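PDB 6B1Z: glutamate--tRNA ligase from Elizabethkingia anophelis, which probably catalyses the ATP-dependent attachment of glutamate to its cognate tRNA, as a class I glutamyl-tRNA synthetase. Local coordinates for residues I223-R228 and A250-H255; A213-D218 and V240-A245; R13-P18 and I47-D52. All blocks are in the same frame, centred on the assembly; numbering follows the deposited sequence.

Overall arrangement
The three contacts belong to one catalytic domain of the class I fold and sit close together, with centres about 12 Å apart for interactions 1 and 2, about 12 Å for 1 and 3, and about 15 Å for 2 and 3. Interactions 1 and 3 are the strand pairs of two beta-alpha-beta units, joined edge to edge where Thr224 N lies 2.9 Å from Arg13 O, a probable hydrogen bond. Interaction 2 packs the helices flanking strand 225-229. Asp218 OD2 ties it to interaction 3 through a salt bridge of 2.8 Å to Arg15 NE. One formate, probably from the crystallisation liquor, is shared by Arg15 and Arg228, consistent with a pocket for a substrate carboxylate.

Interaction 1 (I223-R228 and A250-H255); sequences ITHVIR and APEFAH. With FMT (formic acid), chain C.
Arg228 carries Phe253 over one face of its guanidinium: CE2 of the phenylalanine stands 3.5 Å above that plane, displaced toward its rim. The two planes are turned 49° apart, well short of a parallel stack. The side chain leaves the backbone with CG wedged between N and the carbonyl carbon (chi1 65°) and then runs extended to NE, which carries the charged end across to the neighbouring strand. There it lies alongside His255, whose NE2 approaches the edge of the guanidinium: NH2 of Arg228 gives NE2 of His255 a weak hydrogen bond of 3.3 Å. On the far side of the ring, ND1 of His255 is bonded to Asp183, while Arg228 NH2 also reaches His239. Next to this polar group, Val226 packs its CB 3.8 Å from CD2 of Phe253, and its CG2 branch meets Pro251 CG at 3.7 Å. On the face carrying His225 and Glu252, ring and carboxylate run the same way with planes 45° apart, and one water bridges His225 NE2 and Glu252 OE1. Between the two faces, four backbone hydrogen bonds join the parallel strands; that from Val226 N to Glu252 O is nearly straight at 2.8 Å. NH1 of Arg228 donates to formate O2 over 2.9 Å, at the edge of the guanidinium. The formate is also held by Arg15, so two arginines converge on one anion, which suggests a site suited to a carboxylate, and the Asp183 bond probably helps to fix the orientation of the His255 ring.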
# COMPACT_ATOMS: atom_id res chain seq x y z
N ILE A 223 5.31 -10.69 22.42
CA ILE A 223 5.65 -9.56 21.56
C ILE A 223 6.54 -8.58 22.32
O ILE A 223 6.26 -8.24 23.48
CB ILE A 223 4.37 -8.87 21.06
CG1 ILE A 223 3.53 -9.85 20.23
CG2 ILE A 223 4.70 -7.60 20.26
CD1 ILE A 223 4.28 -10.47 19.04
N THR A 224 7.61 -8.13 21.67
CA THR A 224 8.53 -7.18 22.29
C THR A 224 8.35 -5.74 21.82
O THR A 224 8.64 -4.81 22.58
CB THR A 224 9.98 -7.60 22.03
OG1 THR A 224 10.26 -7.58 20.63
CG2 THR A 224 10.27 -9.00 22.59
N HIS A 225 7.90 -5.54 20.58
CA HIS A 225 7.79 -4.22 19.99
C HIS A 225 6.48 -4.15 19.22
O HIS A 225 6.27 -4.94 18.29
CB HIS A 225 8.96 -3.91 19.05
CG HIS A 225 10.29 -3.84 19.74
ND1 HIS A 225 10.97 -4.97 20.15
CD2 HIS A 225 11.07 -2.79 20.07
CE1 HIS A 225 12.11 -4.61 20.71
NE2 HIS A 225 12.20 -3.30 20.67
N VAL A 226 5.63 -3.21 19.60
CA VAL A 226 4.35 -2.96 18.93
C VAL A 226 4.55 -1.76 18.02
O VAL A 226 4.70 -0.63 18.50
CB VAL A 226 3.23 -2.72 19.94
CG1 VAL A 226 1.95 -2.25 19.25
CG2 VAL A 226 2.97 -3.98 20.75
N ILE A 227 4.55 -2.01 16.71
CA ILE A 227 4.71 -0.98 15.69
C ILE A 227 3.36 -0.80 15.02
O ILE A 227 2.82 -1.76 14.46
CB ILE A 227 5.78 -1.37 14.66
CG1 ILE A 227 7.13 -1.65 15.32
CG2 ILE A 227 5.89 -0.28 13.58
CD1 ILE A 227 8.20 -2.27 14.41
N ARG A 228 2.81 0.41 15.08
CA ARG A 228 1.45 0.61 14.59
C ARG A 228 1.22 2.08 14.26
O ARG A 228 2.06 2.94 14.54
CB ARG A 228 0.43 0.09 15.61
CG ARG A 228 0.42 0.86 16.91
CD ARG A 228 -0.44 0.15 17.95
NE ARG A 228 -0.52 0.95 19.17
CZ ARG A 228 -1.03 0.54 20.33
NH1 ARG A 228 -1.49 -0.70 20.45
NH2 ARG A 228 -1.06 1.37 21.36
N ALA A 250 4.79 -4.17 29.88
CA ALA A 250 4.36 -3.79 28.55
C ALA A 250 5.50 -3.93 27.55
O ALA A 250 6.68 -3.78 27.91
CB ALA A 250 3.85 -2.35 28.54
N PRO A 251 5.18 -4.22 26.29
CA PRO A 251 6.20 -4.14 25.23
C PRO A 251 6.56 -2.69 24.98
O PRO A 251 5.94 -1.76 25.52
CB PRO A 251 5.50 -4.75 24.02
CG PRO A 251 4.05 -4.41 24.24
CD PRO A 251 3.85 -4.55 25.75
N GLU A 252 7.55 -2.49 24.12
CA GLU A 252 7.83 -1.15 23.61
C GLU A 252 6.86 -0.81 22.49
O GLU A 252 6.35 -1.70 21.81
CB GLU A 252 9.27 -1.05 23.10
CG GLU A 252 10.31 -1.25 24.19
CD GLU A 252 11.71 -1.01 23.70
OE1 GLU A 252 12.00 0.12 23.26
OE2 GLU A 252 12.52 -1.97 23.75
N PHE A 253 6.61 0.48 22.30
CA PHE A 253 5.70 0.97 21.27
C PHE A 253 6.40 1.92 20.32
O PHE A 253 7.31 2.66 20.71
CB PHE A 253 4.48 1.70 21.88
CG PHE A 253 3.59 0.82 22.69
CD1 PHE A 253 3.88 0.55 24.02
CD2 PHE A 253 2.45 0.26 22.12
CE1 PHE A 253 3.06 -0.28 24.76
CE2 PHE A 253 1.63 -0.57 22.86
CZ PHE A 253 1.94 -0.83 24.19
N ALA A 254 5.96 1.90 19.06
CA ALA A 254 6.38 2.87 18.05
C ALA A 254 5.16 3.24 17.22
O ALA A 254 4.57 2.36 16.57
CB ALA A 254 7.48 2.29 17.15
N HIS A 255 4.78 4.51 17.22
CA HIS A 255 3.58 4.97 16.54
C HIS A 255 3.97 5.76 15.30
O HIS A 255 4.63 6.81 15.40
CB HIS A 255 2.70 5.80 17.48
CG HIS A 255 1.95 4.95 18.46
ND1 HIS A 255 2.51 4.50 19.64
CD2 HIS A 255 0.68 4.47 18.44
CE1 HIS A 255 1.62 3.78 20.30
NE2 HIS A 255 0.50 3.74 19.59
C FMT C . -2.37 -2.64 17.22
O1 FMT C . -1.49 -2.86 16.38
O2 FMT C . -2.18 -2.68 18.44
O HOH W 1 13.94 -0.69 20.91

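Interaction 2 (A213-D218 and V240-A245); sequences ANIIDD and VLLYEA. With EDO (1,2-ethanediol), chain V; FMT (formic acid), chain N.
Ile215 and Tyr243 slide past each other in opposite directions, the isoleucine lying over one face of the phenol ring. Its CB stands 3.7 Å above the ring plane, displaced toward the rim near CZ, in a CH-pi contact, and the CG2 branch comes within 3.7 Å of CE2 of Tyr243. The other branch turns elsewhere: with CG1 placed between the backbone N and the carbonyl carbon (chi1 69°), CD1 of Ile215 is delivered to Leu242 CB at 3.9 Å, the two side chains crossing at about a right angle. One isoleucine thus fills the angle between two consecutive residues of the opposing helix. The segments cross at -58° with axes 10.1 Å apart, a separation bridged by these side chains with no direct hydrogen bond between them. Asp218, one turn beyond Ile215, holds its carboxylate nearly coplanar with the tyrosine ring, 10° apart, and its CB is 3.3 Å from Tyr243 OH. The polar link runs through an ethanediol, probably from the crystallisation liquor: Tyr243 OH donates to its O2 at 2.6 Å, in the plane of the ring, and that O2 donates to Asp218 OD1 at 2.7 Å. The remaining oxygen of Asp218 is taken by salt bridges from Arg15 and Arg49, and Asn214 OD1 accepts from Arg49 NH2. The contact therefore combines an apolar seam with a polar edge: the two arginines fix the carboxylate's position through OD2 and leave OD1 to take the bond from the diol, which suggests a pocket into which small polar groups can fit.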
# COMPACT_ATOMS: atom_id res chain seq x y z
N ALA A 213 -8.15 -7.64 23.83
CA ALA A 213 -7.62 -8.77 23.08
C ALA A 213 -6.16 -8.55 22.69
O ALA A 213 -5.34 -9.48 22.77
CB ALA A 213 -8.46 -9.03 21.83
N ASN A 214 -5.81 -7.32 22.29
CA ASN A 214 -4.45 -7.10 21.82
C ASN A 214 -3.44 -7.11 22.96
O ASN A 214 -2.33 -7.63 22.78
CB ASN A 214 -4.35 -5.81 21.01
CG ASN A 214 -4.85 -5.99 19.60
OD1 ASN A 214 -4.91 -7.11 19.09
ND2 ASN A 214 -5.23 -4.89 18.96
N ILE A 215 -3.78 -6.58 24.14
CA ILE A 215 -2.78 -6.65 25.21
C ILE A 215 -2.65 -8.09 25.71
O ILE A 215 -1.54 -8.53 26.04
CB ILE A 215 -3.06 -5.63 26.35
CG1 ILE A 215 -4.30 -5.98 27.17
CG2 ILE A 215 -3.10 -4.19 25.80
CD1 ILE A 215 -3.95 -6.65 28.50
N ILE A 216 -3.75 -8.85 25.77
CA ILE A 216 -3.68 -10.26 26.14
C ILE A 216 -2.79 -11.01 25.16
O ILE A 216 -1.89 -11.77 25.55
CB ILE A 216 -5.08 -10.89 26.20
CG1 ILE A 216 -5.87 -10.37 27.42
CG2 ILE A 216 -5.00 -12.44 26.18
CD1 ILE A 216 -7.35 -10.64 27.34
N ASP A 217 -3.03 -10.80 23.87
CA ASP A 217 -2.29 -11.60 22.89
C ASP A 217 -0.86 -11.12 22.70
O ASP A 217 0.01 -11.94 22.38
CB ASP A 217 -3.03 -11.61 21.56
CG ASP A 217 -4.32 -12.44 21.61
OD1 ASP A 217 -4.49 -13.27 22.54
OD2 ASP A 217 -5.16 -12.26 20.70
N ASP A 218 -0.59 -9.83 22.85
CA ASP A 218 0.80 -9.39 22.82
C ASP A 218 1.58 -9.98 23.98
O ASP A 218 2.74 -10.38 23.83
CB ASP A 218 0.87 -7.86 22.81
CG ASP A 218 0.40 -7.28 21.49
OD1 ASP A 218 0.13 -6.07 21.44
OD2 ASP A 218 0.31 -8.08 20.51
N VAL A 240 -1.09 0.74 28.37
CA VAL A 240 -0.09 0.63 29.42
C VAL A 240 -0.76 0.34 30.76
O VAL A 240 -0.29 -0.50 31.53
CB VAL A 240 0.79 1.90 29.45
CG1 VAL A 240 1.62 1.99 30.73
CG2 VAL A 240 1.68 1.91 28.21
N LEU A 241 -1.91 0.98 31.02
CA LEU A 241 -2.63 0.72 32.26
C LEU A 241 -3.19 -0.70 32.31
O LEU A 241 -3.29 -1.30 33.39
CB LEU A 241 -3.76 1.74 32.45
CG LEU A 241 -3.29 3.12 32.89
CD1 LEU A 241 -4.44 4.13 32.66
CD2 LEU A 241 -2.89 3.07 34.37
N LEU A 242 -3.57 -1.27 31.15
CA LEU A 242 -4.05 -2.65 31.14
C LEU A 242 -2.93 -3.62 31.51
O LEU A 242 -3.16 -4.57 32.25
CB LEU A 242 -4.65 -3.00 29.78
CG LEU A 242 -6.03 -2.36 29.55
CD1 LEU A 242 -6.43 -2.55 28.08
CD2 LEU A 242 -7.12 -2.94 30.47
N TYR A 243 -1.71 -3.41 30.99
CA TYR A 243 -0.60 -4.27 31.39
C TYR A 243 -0.38 -4.18 32.89
O TYR A 243 -0.22 -5.20 33.56
CB TYR A 243 0.69 -3.93 30.64
CG TYR A 243 0.70 -4.40 29.21
CD1 TYR A 243 0.95 -5.72 28.90
CD2 TYR A 243 0.45 -3.52 28.17
CE1 TYR A 243 0.95 -6.17 27.59
CE2 TYR A 243 0.44 -3.95 26.84
CZ TYR A 243 0.69 -5.28 26.57
OH TYR A 243 0.70 -5.71 25.27
N GLU A 244 -0.45 -2.96 33.44
CA GLU A 244 -0.33 -2.80 34.88
C GLU A 244 -1.43 -3.56 35.62
O GLU A 244 -1.16 -4.24 36.62
CB GLU A 244 -0.36 -1.31 35.24
CG GLU A 244 -0.26 -1.04 36.73
CD GLU A 244 -0.34 0.44 37.05
OE1 GLU A 244 0.09 1.26 36.22
OE2 GLU A 244 -0.84 0.78 38.14
N ALA A 245 -2.67 -3.44 35.15
CA ALA A 245 -3.79 -4.12 35.81
C ALA A 245 -3.58 -5.63 35.87
O ALA A 245 -3.96 -6.28 36.85
CB ALA A 245 -5.10 -3.78 35.09
C1 EDO V . -1.97 -3.48 22.16
O1 EDO V . -3.15 -2.75 22.50
C2 EDO V . -0.83 -3.02 23.06
O2 EDO V . 0.09 -4.10 23.26
C FMT N . -7.13 -3.89 15.20
O1 FMT N . -8.13 -4.34 14.64
O2 FMT N . -6.42 -4.52 15.98

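Interaction 3 (R13-P18 and I47-D52); sequences RVRFAP and ILRIED. With FMT (formic acid), chain C.
Arg15 and Ile47 meet first at their CB atoms, 3.8 Å apart on the same face of a parallel strand pair, and from there the arginine can be followed outward. CB also rests on the carbonyl oxygen of Ile47. CG, set between the backbone N and the carbonyl carbon (chi1 81°), lies over one face of the Arg49 guanidinium, 3.9 Å from NH1. A bend at chi2 then brings NE to 3.8 Å from Arg49 NH2, the two guanidinium planes being 80° apart; the carboxylate of Asp218, shared between them, explains how two like charges can lie so close. Beyond CZ the group ends in a two-pronged grip on a formate: NH1 of Arg15 donates to O1, and NH2 of Arg15 to O2, each over 2.9 Å. Arg228 is the formate's other arginine, whereas Arg49 NE bridges to Glu51 OE2 at 3.0 Å. On the other face, Leu48 CD1 approaches Phe16 CD2 at 3.8 Å, the two side chains side by side, and it also meets Pro18 CD. Backbone hydrogen bonds continue past the strand ends, from Arg49 N to Phe16 O and from Glu51 N to Pro18 O, so the chains stay paired as they enter their loops. Helix 26-41 connects the two strands in a beta-alpha-beta crossover and covers Val14 and Phe16, while helix 62-73 packs on Pro18, Leu48 and Ile50. Strand 13-16 also borders strand 225-229, where Val14 touches His225 and Arg15 touches Val226, placing the pair within the parallel core of the class I nucleotide-binding fold.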
# COMPACT_ATOMS: atom_id res chain seq x y z
N ARG A 13 10.25 -9.85 18.72
CA ARG A 13 9.03 -10.41 18.14
C ARG A 13 8.06 -9.27 17.88
O ARG A 13 7.69 -8.54 18.81
CB ARG A 13 8.42 -11.46 19.07
CG ARG A 13 9.30 -12.71 19.22
CD ARG A 13 8.76 -13.71 20.22
NE ARG A 13 7.38 -14.11 19.95
CZ ARG A 13 6.99 -14.96 19.00
NH1 ARG A 13 7.87 -15.51 18.16
NH2 ARG A 13 5.70 -15.23 18.86
N VAL A 14 7.66 -9.12 16.62
CA VAL A 14 6.72 -8.08 16.20
C VAL A 14 5.51 -8.76 15.57
O VAL A 14 5.58 -9.91 15.13
CB VAL A 14 7.36 -7.09 15.20
CG1 VAL A 14 8.54 -6.37 15.84
CG2 VAL A 14 7.77 -7.82 13.92
N ARG A 15 4.40 -8.04 15.49
CA ARG A 15 3.23 -8.61 14.84
C ARG A 15 2.49 -7.57 14.01
O ARG A 15 2.31 -6.42 14.42
CB ARG A 15 2.26 -9.27 15.85
CG ARG A 15 1.30 -8.32 16.60
CD ARG A 15 2.02 -7.27 17.45
NE ARG A 15 1.08 -6.57 18.33
CZ ARG A 15 0.34 -5.52 17.98
NH1 ARG A 15 0.43 -5.00 16.75
NH2 ARG A 15 -0.49 -4.98 18.87
N PHE A 16 2.05 -8.00 12.83
CA PHE A 16 1.12 -7.25 12.01
C PHE A 16 -0.27 -7.75 12.38
O PHE A 16 -0.52 -8.96 12.31
CB PHE A 16 1.45 -7.48 10.53
CG PHE A 16 0.62 -6.66 9.58
CD1 PHE A 16 0.46 -5.30 9.77
CD2 PHE A 16 0.04 -7.25 8.46
CE1 PHE A 16 -0.28 -4.54 8.89
CE2 PHE A 16 -0.71 -6.50 7.57
CZ PHE A 16 -0.87 -5.14 7.79
N ALA A 17 -1.14 -6.84 12.79
CA ALA A 17 -2.45 -7.20 13.33
C ALA A 17 -3.54 -6.46 12.56
O ALA A 17 -4.21 -5.58 13.10
CB ALA A 17 -2.53 -6.88 14.83
N PRO A 18 -3.72 -6.81 11.29
CA PRO A 18 -4.86 -6.31 10.52
C PRO A 18 -6.15 -7.04 10.90
O PRO A 18 -6.16 -8.22 11.28
CB PRO A 18 -4.47 -6.63 9.08
CG PRO A 18 -3.75 -7.93 9.20
CD PRO A 18 -2.96 -7.81 10.51
N ILE A 47 5.10 -11.95 13.09
CA ILE A 47 3.86 -12.68 13.36
C ILE A 47 2.72 -11.97 12.65
O ILE A 47 2.64 -10.74 12.65
CB ILE A 47 3.59 -12.75 14.88
CG1 ILE A 47 4.51 -13.76 15.58
CG2 ILE A 47 2.12 -13.12 15.18
CD1 ILE A 47 5.93 -13.33 15.78
N LEU A 48 1.82 -12.74 12.03
CA LEU A 48 0.55 -12.21 11.53
C LEU A 48 -0.57 -12.71 12.44
O LEU A 48 -0.76 -13.92 12.59
CB LEU A 48 0.29 -12.66 10.09
CG LEU A 48 -1.09 -12.27 9.53
CD1 LEU A 48 -1.24 -10.75 9.38
CD2 LEU A 48 -1.29 -12.96 8.18
N ARG A 49 -1.28 -11.78 13.08
CA ARG A 49 -2.41 -12.10 13.93
C ARG A 49 -3.65 -11.46 13.33
O ARG A 49 -3.69 -10.24 13.10
CB ARG A 49 -2.18 -11.62 15.37
CG ARG A 49 -3.28 -12.09 16.32
CD ARG A 49 -2.95 -11.80 17.79
NE ARG A 49 -2.98 -10.35 18.06
CZ ARG A 49 -2.02 -9.68 18.69
NH1 ARG A 49 -0.93 -10.29 19.14
NH2 ARG A 49 -2.17 -8.38 18.90
N ILE A 50 -4.65 -12.28 13.04
CA ILE A 50 -5.87 -11.81 12.39
C ILE A 50 -6.84 -11.31 13.47
O ILE A 50 -7.20 -12.03 14.41
CB ILE A 50 -6.51 -12.91 11.53
CG1 ILE A 50 -5.56 -13.30 10.39
CG2 ILE A 50 -7.89 -12.47 11.01
CD1 ILE A 50 -5.18 -12.16 9.46
N GLU A 51 -7.23 -10.05 13.34
CA GLU A 51 -8.05 -9.38 14.34
C GLU A 51 -9.52 -9.48 13.94
O GLU A 51 -10.14 -8.52 13.48
CB GLU A 51 -7.61 -7.94 14.47
CG GLU A 51 -6.13 -7.81 14.61
CD GLU A 51 -5.69 -7.93 16.04
OE1 GLU A 51 -6.15 -7.07 16.83
OE2 GLU A 51 -4.94 -8.88 16.36
N ASP A 52 -10.06 -10.69 14.09
CA ASP A 52 -11.40 -10.99 13.59
C ASP A 52 -12.43 -11.17 14.70
O ASP A 52 -13.37 -11.95 14.55
CB ASP A 52 -11.37 -12.23 12.68
CG ASP A 52 -10.93 -13.49 13.41
OD1 ASP A 52 -10.27 -13.38 14.47
OD2 ASP A 52 -11.24 -14.60 12.92
C FMT C . -2.37 -2.64 17.22
O1 FMT C . -1.49 -2.86 16.38
O2 FMT C . -2.18 -2.68 18.44